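Local atomic coordinates of SAM-dependent methyltransferase (Thiobacillus denitrificans, PDB entry 5EPE), a protein that probably transfers methyl groups from S-adenosylmethionine to an acceptor not yet identified, and is captured here with the spent cofactor S-adenosyl-L-homocysteine bound. Residues H157-T160 with I161-L165; P227-A231 with T232-E236; P168-L171 with A172-R175; D193-E196 with A197-L201. One frame throughout, in Å; residues are numbered along the deposited sequence.

Interaction 1. Residues H157-T160 with I161-L165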
loop_
_atom_site.group_PDB
_atom_site.type_symbol
_atom_site.label_atom_id
_atom_site.label_comp_id
_atom_site.label_asym_id
_atom_site.label_seq_id
_atom_site.Cartn_x
_atom_site.Cartn_y
_atom_site.Cartn_z
ATOM N N HIS A 157 2.325 12.079 -26.169
ATOM C CA HIS A 157 3.035 12.108 -27.456
ATOM C C HIS A 157 4.398 11.355 -27.469
ATOM O O HIS A 157 5.249 11.638 -28.326
ATOM C CB HIS A 157 3.159 13.560 -27.983
ATOM N N ALA A 158 4.585 10.414 -26.521
ATOM C CA ALA A 158 5.668 9.391 -26.514
ATOM C C ALA A 158 5.094 8.041 -27.010
ATOM O O ALA A 158 3.900 7.896 -27.101
ATOM C CB ALA A 158 6.200 9.222 -25.106
ATOM N N ASN A 159 5.926 7.052 -27.314
ATOM C CA ASN A 159 5.423 5.694 -27.606
ATOM C C ASN A 159 5.381 4.795 -26.367
ATOM O O ASN A 159 4.483 3.952 -26.211
ATOM C CB ASN A 159 6.302 4.946 -28.605
ATOM C CG ASN A 159 6.508 5.684 -29.886
ATOM O OD1 ASN A 159 7.636 5.856 -30.312
ATOM N ND2 ASN A 159 5.444 6.094 -30.523
ATOM N N THR A 160 6.415 4.914 -25.539
ATOM C CA THR A 160 6.558 4.102 -24.341
ATOM C C THR A 160 7.057 4.978 -23.189
ATOM O O THR A 160 7.569 6.100 -23.405
ATOM C CB THR A 160 7.547 2.924 -24.545
ATOM O OG1 THR A 160 8.840 3.431 -24.899
ATOM C CG2 THR A 160 7.088 2.057 -25.653
ATOM N N ILE A 161 6.920 4.445 -21.979
ATOM C CA ILE A 161 7.447 5.141 -20.808
ATOM C C ILE A 161 8.952 5.351 -20.943
ATOM O O ILE A 161 9.423 6.383 -20.571
ATOM C CB ILE A 161 7.059 4.438 -19.497
ATOM C CG1 ILE A 161 5.573 4.672 -19.260
ATOM C CG2 ILE A 161 7.786 5.013 -18.275
ATOM C CD1 ILE A 161 5.007 3.914 -18.070
ATOM N N SER A 162 9.668 4.365 -21.509
ATOM C CA SER A 162 11.115 4.470 -21.666
ATOM C C SER A 162 11.587 5.599 -22.611
ATOM O O SER A 162 12.796 5.861 -22.647
ATOM C CB SER A 162 11.697 3.106 -22.084
ATOM O OG SER A 162 11.105 2.622 -23.264
ATOM N N ASP A 163 10.669 6.281 -23.341
ATOM C CA ASP A 163 11.043 7.412 -24.216
ATOM C C ASP A 163 11.583 8.578 -23.422
ATOM O O ASP A 163 12.391 9.330 -23.944
ATOM C CB ASP A 163 9.899 7.916 -25.117
ATOM C CG ASP A 163 9.714 7.076 -26.359
ATOM O OD1 ASP A 163 10.707 6.599 -26.924
ATOM O OD2 ASP A 163 8.566 6.823 -26.761
ATOM N N PHE A 164 11.148 8.735 -22.175
ATOM C CA PHE A 164 11.572 9.839 -21.296
ATOM C C PHE A 164 12.070 9.282 -19.987
ATOM O O PHE A 164 11.850 8.105 -19.683
ATOM C CB PHE A 164 10.446 10.866 -21.011
ATOM C CG PHE A 164 9.828 11.470 -22.264
ATOM C CD1 PHE A 164 10.614 11.894 -23.324
ATOM C CD2 PHE A 164 8.465 11.600 -22.377
ATOM C CE1 PHE A 164 10.056 12.382 -24.524
ATOM C CE2 PHE A 164 7.900 12.131 -23.572
ATOM C CZ PHE A 164 8.695 12.479 -24.623
ATOM N N LEU A 165 12.770 10.122 -19.248
ATOM C CA LEU A 165 13.340 9.759 -17.936
ATOM C C LEU A 165 12.882 10.752 -16.891
ATOM O O LEU A 165 12.613 11.919 -17.202
ATOM C CB LEU A 165 14.871 9.810 -18.038
ATOM C CG LEU A 165 15.510 8.836 -19.049
ATOM C CD1 LEU A 165 16.997 9.002 -19.159
ATOM C CD2 LEU A 165 15.238 7.407 -18.612
HETATM O O HOH W 1 10.078 5.020 -29.020
#
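The carboxylate of Asp163 reaches back along the chain to the peptide N-H groups of Asn159 and Thr160. Asn159 N meets OD2 of Asp163 at 2.7 Å, nearly on the line of its C-O bond, whereas Thr160 N comes to the same OD2 at 3.1 Å from above the carboxylate plane. Two donors thus grip one oxygen and fix the rotation of the carboxylate. The backbone answers in the other direction: Asp163 N donates to Thr160 O at 3.1 Å and closes the turn. A water bridges the remaining oxygen to the amide of Asn159, giving one hydrogen to Asp163 OD1 at 2.7 Å and one to Asn159 OD1 at 2.9 Å. OD1 also forms a salt bridge with Arg175 of a neighbouring subunit.

Between hydroxyls, Thr160 OG1 donates to Ser162 OG at 2.9 Å. Each oxygen stands between its own backbone N and carbonyl carbon (chi1 60° and 57°), which turns the two together; Ser162 OG is also hydrogen-bonded to Glu228 of a third subunit.

Apolar contact is slight, the methyl CB of Ala158 lying 3.7 Å from CE2 of the Phe164 ring, itself edge-to-face with Trp143. At a subunit interface, in the loop joining helix 150-155 to helix 167-177, Thr160 precedes 3-10 segment 161-163 and gives its N-H to Asp163 as in one half of a capping box, the reciprocal half not made.

Interaction 2. Residues P227-A231 with T232-E236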
loop_
_atom_site.group_PDB
_atom_site.type_symbol
_atom_site.label_atom_id
_atom_site.label_comp_id
_atom_site.label_asym_id
_atom_site.label_seq_id
_atom_site.Cartn_x
_atom_site.Cartn_y
_atom_site.Cartn_z
ATOM N N PRO A 227 -8.716 19.680 -23.343
ATOM C CA PRO A 227 -8.509 20.180 -21.987
ATOM C C PRO A 227 -8.413 18.997 -21.007
ATOM O O PRO A 227 -7.539 18.982 -20.174
ATOM C CB PRO A 227 -9.731 21.066 -21.740
ATOM C CG PRO A 227 -10.039 21.615 -23.132
ATOM C CD PRO A 227 -9.776 20.450 -24.028
ATOM N N GLU A 228 -9.320 18.032 -21.151
ATOM C CA GLU A 228 -9.328 16.873 -20.215
ATOM C C GLU A 228 -8.167 15.992 -20.406
ATOM O O GLU A 228 -7.610 15.556 -19.394
ATOM C CB GLU A 228 -10.601 16.022 -20.351
ATOM C CG GLU A 228 -11.766 16.701 -19.758
ATOM C CD GLU A 228 -13.049 16.173 -20.379
ATOM O OE1 GLU A 228 -13.681 16.978 -21.069
ATOM O OE2 GLU A 228 -13.456 14.989 -20.149
ATOM N N ARG A 229 -7.785 15.740 -21.658
ATOM C CA ARG A 229 -6.597 14.954 -21.953
ATOM C C ARG A 229 -5.353 15.603 -21.316
ATOM O O ARG A 229 -4.537 14.920 -20.675
ATOM C CB ARG A 229 -6.324 14.830 -23.477
ATOM C CG ARG A 229 -5.140 13.881 -23.830
ATOM C CD ARG A 229 -4.194 14.179 -25.040
ATOM N NE ARG A 229 -3.687 15.549 -25.074
ATOM C CZ ARG A 229 -2.684 16.055 -24.332
ATOM N NH1 ARG A 229 -2.378 17.363 -24.435
ATOM N NH2 ARG A 229 -1.977 15.279 -23.483
ATOM N N TYR A 230 -5.172 16.895 -21.598
ATOM C CA TYR A 230 -4.057 17.674 -21.058
ATOM C C TYR A 230 -4.024 17.601 -19.509
ATOM O O TYR A 230 -2.990 17.327 -18.919
ATOM C CB TYR A 230 -4.141 19.148 -21.560
ATOM C CG TYR A 230 -3.275 20.049 -20.781
ATOM C CD1 TYR A 230 -1.896 19.965 -20.904
ATOM C CD2 TYR A 230 -3.815 20.959 -19.874
ATOM C CE1 TYR A 230 -1.072 20.740 -20.131
ATOM C CE2 TYR A 230 -3.002 21.776 -19.122
ATOM C CZ TYR A 230 -1.616 21.690 -19.264
ATOM O OH TYR A 230 -0.753 22.453 -18.499
ATOM N N ALA A 231 -5.154 17.859 -18.854
ATOM C CA ALA A 231 -5.203 17.889 -17.396
ATOM C C ALA A 231 -4.928 16.495 -16.769
ATOM O O ALA A 231 -4.290 16.399 -15.749
ATOM C CB ALA A 231 -6.543 18.415 -16.934
ATOM N N THR A 232 -5.452 15.451 -17.380
ATOM C CA THR A 232 -5.284 14.087 -16.894
ATOM C C THR A 232 -3.849 13.572 -17.080
ATOM O O THR A 232 -3.306 12.889 -16.205
ATOM C CB THR A 232 -6.295 13.142 -17.615
ATOM O OG1 THR A 232 -7.623 13.608 -17.351
ATOM C CG2 THR A 232 -6.169 11.649 -17.203
ATOM N N ASN A 233 -3.252 13.893 -18.225
ATOM C CA ASN A 233 -1.975 13.296 -18.650
ATOM C C ASN A 233 -0.824 14.319 -18.526
ATOM O O ASN A 233 -0.085 14.308 -17.561
ATOM C CB ASN A 233 -2.149 12.721 -20.063
ATOM C CG ASN A 233 -3.239 11.649 -20.094
ATOM O OD1 ASN A 233 -3.084 10.625 -19.481
ATOM N ND2 ASN A 233 -4.351 11.935 -20.676
ATOM N N THR A 234 -0.748 15.279 -19.403
ATOM C CA THR A 234 0.405 16.123 -19.477
ATOM C C THR A 234 0.635 16.891 -18.189
ATOM O O THR A 234 1.797 16.965 -17.714
ATOM C CB THR A 234 0.223 17.077 -20.646
ATOM O OG1 THR A 234 -0.045 16.271 -21.802
ATOM C CG2 THR A 234 1.408 17.980 -20.897
ATOM N N ARG A 235 -0.407 17.565 -17.672
ATOM C CA ARG A 235 -0.180 18.560 -16.621
ATOM C C ARG A 235 0.492 17.971 -15.386
ATOM O O ARG A 235 1.310 18.605 -14.761
ATOM C CB ARG A 235 -1.493 19.257 -16.265
ATOM C CG ARG A 235 -1.304 20.536 -15.505
ATOM C CD ARG A 235 -2.619 21.254 -15.256
ATOM N NE ARG A 235 -2.363 22.635 -14.871
ATOM C CZ ARG A 235 -2.106 23.051 -13.634
ATOM N NH1 ARG A 235 -2.186 22.246 -12.627
ATOM N NH2 ARG A 235 -1.767 24.359 -13.416
ATOM N N GLU A 236 0.141 16.750 -15.022
ATOM C CA GLU A 236 0.680 16.084 -13.872
ATOM C C GLU A 236 1.973 15.306 -14.131
ATOM O O GLU A 236 2.808 15.236 -13.282
ATOM C CB GLU A 236 -0.416 15.142 -13.321
ATOM C CG GLU A 236 -1.573 15.941 -12.621
ATOM C CD GLU A 236 -1.044 16.701 -11.400
ATOM O OE1 GLU A 236 -0.289 16.077 -10.619
ATOM O OE2 GLU A 236 -1.263 17.928 -11.227
HETATM O O HOH W 2 0.139 18.099 -23.967
#
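Thr232 doubles its hold on the turn before it, both its N and its OG1 donating to Glu228 O. The hydroxyl bond is the shorter, 2.8 Å from OG1 to O, and the two donors approach from opposite faces of the carbonyl. Asn233 does likewise with Arg229 O: its N and its ND2 each lie 3.0 Å from that oxygen, the amide donor in the carbonyl plane on a lone pair.

Thr234 turns its OG1 to the guanidinium edge of Arg229, where NH2 donates at 2.7 Å, nearly straight (172°) and in plane. Bends at chi2 and chi3 carry the Arg229 chain forward along the helix to this hydroxyl; a water joins its NH1 to the same OG1, and NH1 also forms a salt bridge with Glu226. CB of Thr234 comes within 3.6 Å of CD1 of Tyr230.

Arg235 N bonds to Tyr230 O, five residues back, at 2.9 Å. The arginine's CB lies over one face of the Tyr230 ring, 4.2 Å from its centroid in a CH-pi contact, while NE of Arg235 and OH of Tyr230 both go to Asp193. Were Tyr230 an alanine, the Arg235 chain would probably lose its aromatic floor and Asp193 one of its donors. The Glu236 carboxylate forms a salt bridge with Lys145 and a hydrogen bond with Gln189.

The i to i+5 bond marks a pi-type turn inside an otherwise alpha-helical element, here near the C-terminal end of helix 216-237, which packs against helix 189-209.

Interaction 3. Residues P168-L171 with A172-R175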
loop_
_atom_site.group_PDB
_atom_site.type_symbol
_atom_site.label_atom_id
_atom_site.label_comp_id
_atom_site.label_asym_id
_atom_site.label_seq_id
_atom_site.Cartn_x
_atom_site.Cartn_y
_atom_site.Cartn_z
ATOM N N PRO A 168 16.269 13.319 -12.398
ATOM C CA PRO A 168 17.634 12.918 -12.040
ATOM C C PRO A 168 18.310 12.059 -13.135
ATOM O O PRO A 168 19.457 12.293 -13.485
ATOM C CB PRO A 168 17.444 12.128 -10.737
ATOM C CG PRO A 168 16.142 12.563 -10.183
ATOM C CD PRO A 168 15.281 12.883 -11.390
ATOM N N GLU A 169 17.576 11.086 -13.681
ATOM C CA GLU A 169 18.126 10.195 -14.704
ATOM C C GLU A 169 18.342 10.965 -16.016
ATOM O O GLU A 169 19.308 10.688 -16.758
ATOM C CB GLU A 169 17.181 9.017 -14.947
ATOM C CG GLU A 169 17.210 7.866 -13.905
ATOM C CD GLU A 169 16.592 8.222 -12.498
ATOM O OE1 GLU A 169 15.753 9.173 -12.336
ATOM O OE2 GLU A 169 16.905 7.457 -11.543
ATOM N N PHE A 170 17.485 11.930 -16.282
ATOM C CA PHE A 170 17.642 12.760 -17.482
ATOM C C PHE A 170 18.900 13.626 -17.383
ATOM O O PHE A 170 19.719 13.670 -18.306
ATOM C CB PHE A 170 16.386 13.627 -17.749
ATOM C CG PHE A 170 16.391 14.245 -19.138
ATOM C CD1 PHE A 170 16.636 13.465 -20.253
ATOM C CD2 PHE A 170 16.166 15.604 -19.314
ATOM C CE1 PHE A 170 16.655 13.986 -21.527
ATOM C CE2 PHE A 170 16.154 16.126 -20.594
ATOM C CZ PHE A 170 16.428 15.334 -21.695
ATOM N N LEU A 171 19.072 14.293 -16.251
ATOM C CA LEU A 171 20.326 14.998 -15.984
ATOM C C LEU A 171 21.541 14.099 -16.072
ATOM O O LEU A 171 22.550 14.476 -16.691
ATOM C CB LEU A 171 20.273 15.717 -14.640
ATOM C CG LEU A 171 19.279 16.877 -14.561
ATOM C CD1 LEU A 171 19.072 17.247 -13.106
ATOM C CD2 LEU A 171 19.828 18.032 -15.376
ATOM N N ALA A 172 21.446 12.909 -15.479
ATOM C CA ALA A 172 22.496 11.890 -15.626
ATOM C C ALA A 172 22.782 11.561 -17.075
ATOM O O ALA A 172 23.946 11.307 -17.417
ATOM C CB ALA A 172 22.167 10.629 -14.860
ATOM N N SER A 173 21.752 11.514 -17.931
ATOM C CA SER A 173 21.999 11.167 -19.320
ATOM C C SER A 173 22.918 12.193 -20.027
ATOM O O SER A 173 23.782 11.784 -20.847
ATOM C CB SER A 173 20.703 11.001 -20.128
ATOM O OG SER A 173 19.988 12.199 -20.333
ATOM N N PHE A 174 22.787 13.491 -19.731
ATOM C CA PHE A 174 23.734 14.493 -20.266
ATOM C C PHE A 174 25.163 14.279 -19.754
ATOM O O PHE A 174 26.129 14.353 -20.545
ATOM C CB PHE A 174 23.284 15.901 -19.920
ATOM C CG PHE A 174 21.979 16.310 -20.546
ATOM C CD1 PHE A 174 21.861 16.392 -21.911
ATOM C CD2 PHE A 174 20.891 16.650 -19.763
ATOM C CE1 PHE A 174 20.677 16.830 -22.497
ATOM C CE2 PHE A 174 19.709 17.130 -20.343
ATOM C CZ PHE A 174 19.604 17.200 -21.706
ATOM N N ARG A 175 25.291 14.021 -18.454
ATOM C CA ARG A 175 26.605 13.696 -17.857
ATOM C C ARG A 175 27.239 12.504 -18.570
ATOM O O ARG A 175 28.394 12.546 -18.979
ATOM C CB ARG A 175 26.482 13.456 -16.366
ATOM C CG ARG A 175 27.786 12.940 -15.736
ATOM C CD ARG A 175 27.646 12.725 -14.231
ATOM N NE ARG A 175 26.556 11.812 -13.805
ATOM C CZ ARG A 175 26.590 10.477 -13.868
ATOM N NH1 ARG A 175 27.631 9.869 -14.400
ATOM N NH2 ARG A 175 25.582 9.743 -13.415
#
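Ala172 N donates to Pro168 O at 2.9 Å and Ser173 N to Glu169 O at 2.8 Å, the regular alpha-helical rungs of helix 167-177. The next rung, Phe174 N to Phe170 O, is weak at 3.4 Å; the serine hydroxyl adds a hold on the same oxygen. With chi1 at 68°, OG of Ser173 stands between its own N and carbonyl carbon and makes a short bond of 2.5 Å to Phe170 O, on a lone pair in the carbonyl plane.

In this Rossmann-like methyltransferase the helix lies over the sheet just before strand 179-186, and its two phenylalanines face inward. The edge of Phe174 points at the face of Phe170 in a T-shaped pair, centroids 4.8 Å apart and planes at 59°. Different first torsions, Phe170 CG anti to its N and Phe174 CG beside its own, bring the two rings together, and CZ of Phe170 touches CZ of Phe174 at 3.7 Å. Both also meet Phe243 of strand 238-247. Replacing Phe170 by an alanine is likely to open a gap beside Phe243 and deprive the Phe174 edge of its facing ring. Arg175 points to other subunits, bridging to Glu228 of one and Asp163 of another.

Interaction 4. Residues D193-E196 with A197-L201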
loop_
_atom_site.group_PDB
_atom_site.type_symbol
_atom_site.label_atom_id
_atom_site.label_comp_id
_atom_site.label_asym_id
_atom_site.label_seq_id
_atom_site.Cartn_x
_atom_site.Cartn_y
_atom_site.Cartn_z
ATOM N N ASP A 193 0.372 25.301 -19.037
ATOM C CA ASP A 193 -0.986 25.838 -19.295
ATOM C C ASP A 193 -0.955 26.868 -20.391
ATOM O O ASP A 193 -1.829 26.861 -21.270
ATOM C CB ASP A 193 -1.600 26.487 -18.048
ATOM C CG ASP A 193 -2.005 25.509 -16.984
ATOM O OD1 ASP A 193 -2.006 24.266 -17.182
ATOM O OD2 ASP A 193 -2.216 25.944 -15.813
ATOM N N ARG A 194 0.055 27.770 -20.344
ATOM C CA ARG A 194 0.207 28.802 -21.392
ATOM C C ARG A 194 0.367 28.242 -22.781
ATOM O O ARG A 194 -0.292 28.734 -23.724
ATOM C CB ARG A 194 1.368 29.798 -21.159
ATOM C CG ARG A 194 1.283 30.664 -19.908
ATOM C CD ARG A 194 0.207 31.732 -19.973
ATOM N NE ARG A 194 -1.066 31.078 -19.641
ATOM C CZ ARG A 194 -2.145 30.984 -20.429
ATOM N NH1 ARG A 194 -3.192 30.273 -19.983
ATOM N NH2 ARG A 194 -2.181 31.514 -21.664
ATOM N N TYR A 195 1.226 27.244 -22.921
ATOM C CA TYR A 195 1.440 26.587 -24.177
ATOM C C TYR A 195 0.174 25.831 -24.708
ATOM O O TYR A 195 -0.210 26.005 -25.882
ATOM C CB TYR A 195 2.650 25.644 -24.079
ATOM C CG TYR A 195 2.848 24.809 -25.286
ATOM C CD1 TYR A 195 3.092 25.417 -26.518
ATOM C CD2 TYR A 195 2.726 23.437 -25.224
ATOM C CE1 TYR A 195 3.247 24.686 -27.642
ATOM C CE2 TYR A 195 2.858 22.685 -26.343
ATOM C CZ TYR A 195 3.113 23.327 -27.545
ATOM O OH TYR A 195 3.215 22.599 -28.673
ATOM N N GLU A 196 -0.467 25.022 -23.859
ATOM C CA GLU A 196 -1.571 24.187 -24.264
ATOM C C GLU A 196 -2.875 24.944 -24.371
ATOM O O GLU A 196 -3.569 24.849 -25.393
ATOM C CB GLU A 196 -1.720 22.975 -23.339
ATOM C CG GLU A 196 -0.522 22.026 -23.449
ATOM C CD GLU A 196 -0.401 21.272 -24.783
ATOM O OE1 GLU A 196 -1.253 21.418 -25.703
ATOM O OE2 GLU A 196 0.590 20.510 -24.895
ATOM N N ALA A 197 -3.219 25.710 -23.343
ATOM C CA ALA A 197 -4.509 26.390 -23.326
ATOM C C ALA A 197 -4.702 27.421 -24.386
ATOM O O ALA A 197 -5.836 27.628 -24.895
ATOM C CB ALA A 197 -4.826 26.949 -21.959
ATOM N N ALA A 198 -3.619 28.076 -24.758
ATOM C CA ALA A 198 -3.696 29.065 -25.832
ATOM C C ALA A 198 -4.096 28.436 -27.133
ATOM O O ALA A 198 -4.662 29.118 -27.984
ATOM C CB ALA A 198 -2.343 29.797 -26.003
ATOM N N LYS A 199 -3.766 27.154 -27.334
ATOM C CA LYS A 199 -4.180 26.469 -28.559
ATOM C C LYS A 199 -5.688 26.366 -28.654
ATOM O O LYS A 199 -6.235 26.408 -29.741
ATOM C CB LYS A 199 -3.610 25.064 -28.622
ATOM C CG LYS A 199 -2.092 24.979 -28.623
ATOM C CD LYS A 199 -1.673 23.510 -28.573
ATOM C CE LYS A 199 -0.171 23.366 -28.462
ATOM N NZ LYS A 199 0.096 21.900 -28.387
ATOM N N TRP A 200 -6.375 26.273 -27.507
ATOM C CA TRP A 200 -7.808 26.051 -27.539
ATOM C C TRP A 200 -8.541 27.286 -28.068
ATOM O O TRP A 200 -9.435 27.155 -28.897
ATOM C CB TRP A 200 -8.347 25.629 -26.155
ATOM C CG TRP A 200 -7.534 24.565 -25.495
ATOM C CD1 TRP A 200 -6.798 23.583 -26.082
ATOM C CD2 TRP A 200 -7.414 24.379 -24.093
ATOM N NE1 TRP A 200 -6.161 22.826 -25.126
ATOM C CE2 TRP A 200 -6.523 23.298 -23.890
ATOM C CE3 TRP A 200 -7.964 25.032 -22.989
ATOM C CZ2 TRP A 200 -6.169 22.867 -22.641
ATOM C CZ3 TRP A 200 -7.626 24.583 -21.725
ATOM C CH2 TRP A 200 -6.735 23.506 -21.572
ATOM N N LEU A 201 -8.139 28.472 -27.627
ATOM C CA LEU A 201 -8.785 29.700 -28.107
ATOM C C LEU A 201 -8.510 29.885 -29.605
ATOM O O LEU A 201 -9.392 30.221 -30.374
ATOM C CB LEU A 201 -8.281 30.899 -27.287
ATOM C CG LEU A 201 -8.893 32.253 -27.670
ATOM C CD1 LEU A 201 -10.394 32.203 -27.553
ATOM C CD2 LEU A 201 -8.308 33.405 -26.853
HETATM O O HOH W 3 -3.899 21.381 -25.963
#
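A salt bridge and a CH-pi contact, both made by Lys199, link successive turns of helix 189-209 on a side that approaches the cofactor pocket. The lysine chain runs extended beside Glu196, pointing the same way, until NZ reaches OE1 of that glutamate at 3.0 Å from above the carboxylate plane. On the way its CE passes over one face of the Tyr195 ring, 3.8 Å from the centroid and offset toward the rim. The tyrosine ring is brought under the lysine because its CG is anti to the backbone N (chi1 173°). NZ adds a weak bond to Tyr195 OH at 3.2 Å, although the stronger partner of that hydroxyl is Glu11.

With helix 216-237, this helix makes up the helical insertion between the last two strands of the sheet, 179-186 and 238-247, beside the Rossmann-like core. The side chain of Tyr195 lies about 5 Å from those of His17 and Asn18, which bind S-adenosyl-L-homocysteine, and about 6 Å from the ligand.

Glu196 also steadies Trp200 through a water that donates to OE1 at 2.7 Å and accepts from NE1 of the indole at 2.8 Å. Glu196 O sits 3.3 Å above the indole plane, near the rim. Ala197 N closes the backbone turn to Asp193 O, while the guanidinium of Arg194 forms a salt bridge with Glu183 of a neighbouring subunit.

Interactions 2 and 4 belong together: helices 216-237 and 189-209 follow one another and pack, with Pro227 against Trp200 and Tyr230 against Glu196, and with Asp193 serving both. Interaction 2 is the most buried of the four, the others being only partly buried; it combines doubled backbone acceptors with an arginine-threonine bond, whereas interaction 4, nearer the cofactor, sets a salt bridge beside a lysine-over-tyrosine contact. Interactions 1 and 3 are neighbours in sequence, touching where Leu165 packs on Phe170. The loop of interaction 1 is almost wholly polar; the helix of interaction 3 turns aromatic rings to the sheet. All four also meet other subunits, whose contacts cross-connect segments 157-165, 168-175 and 227-236.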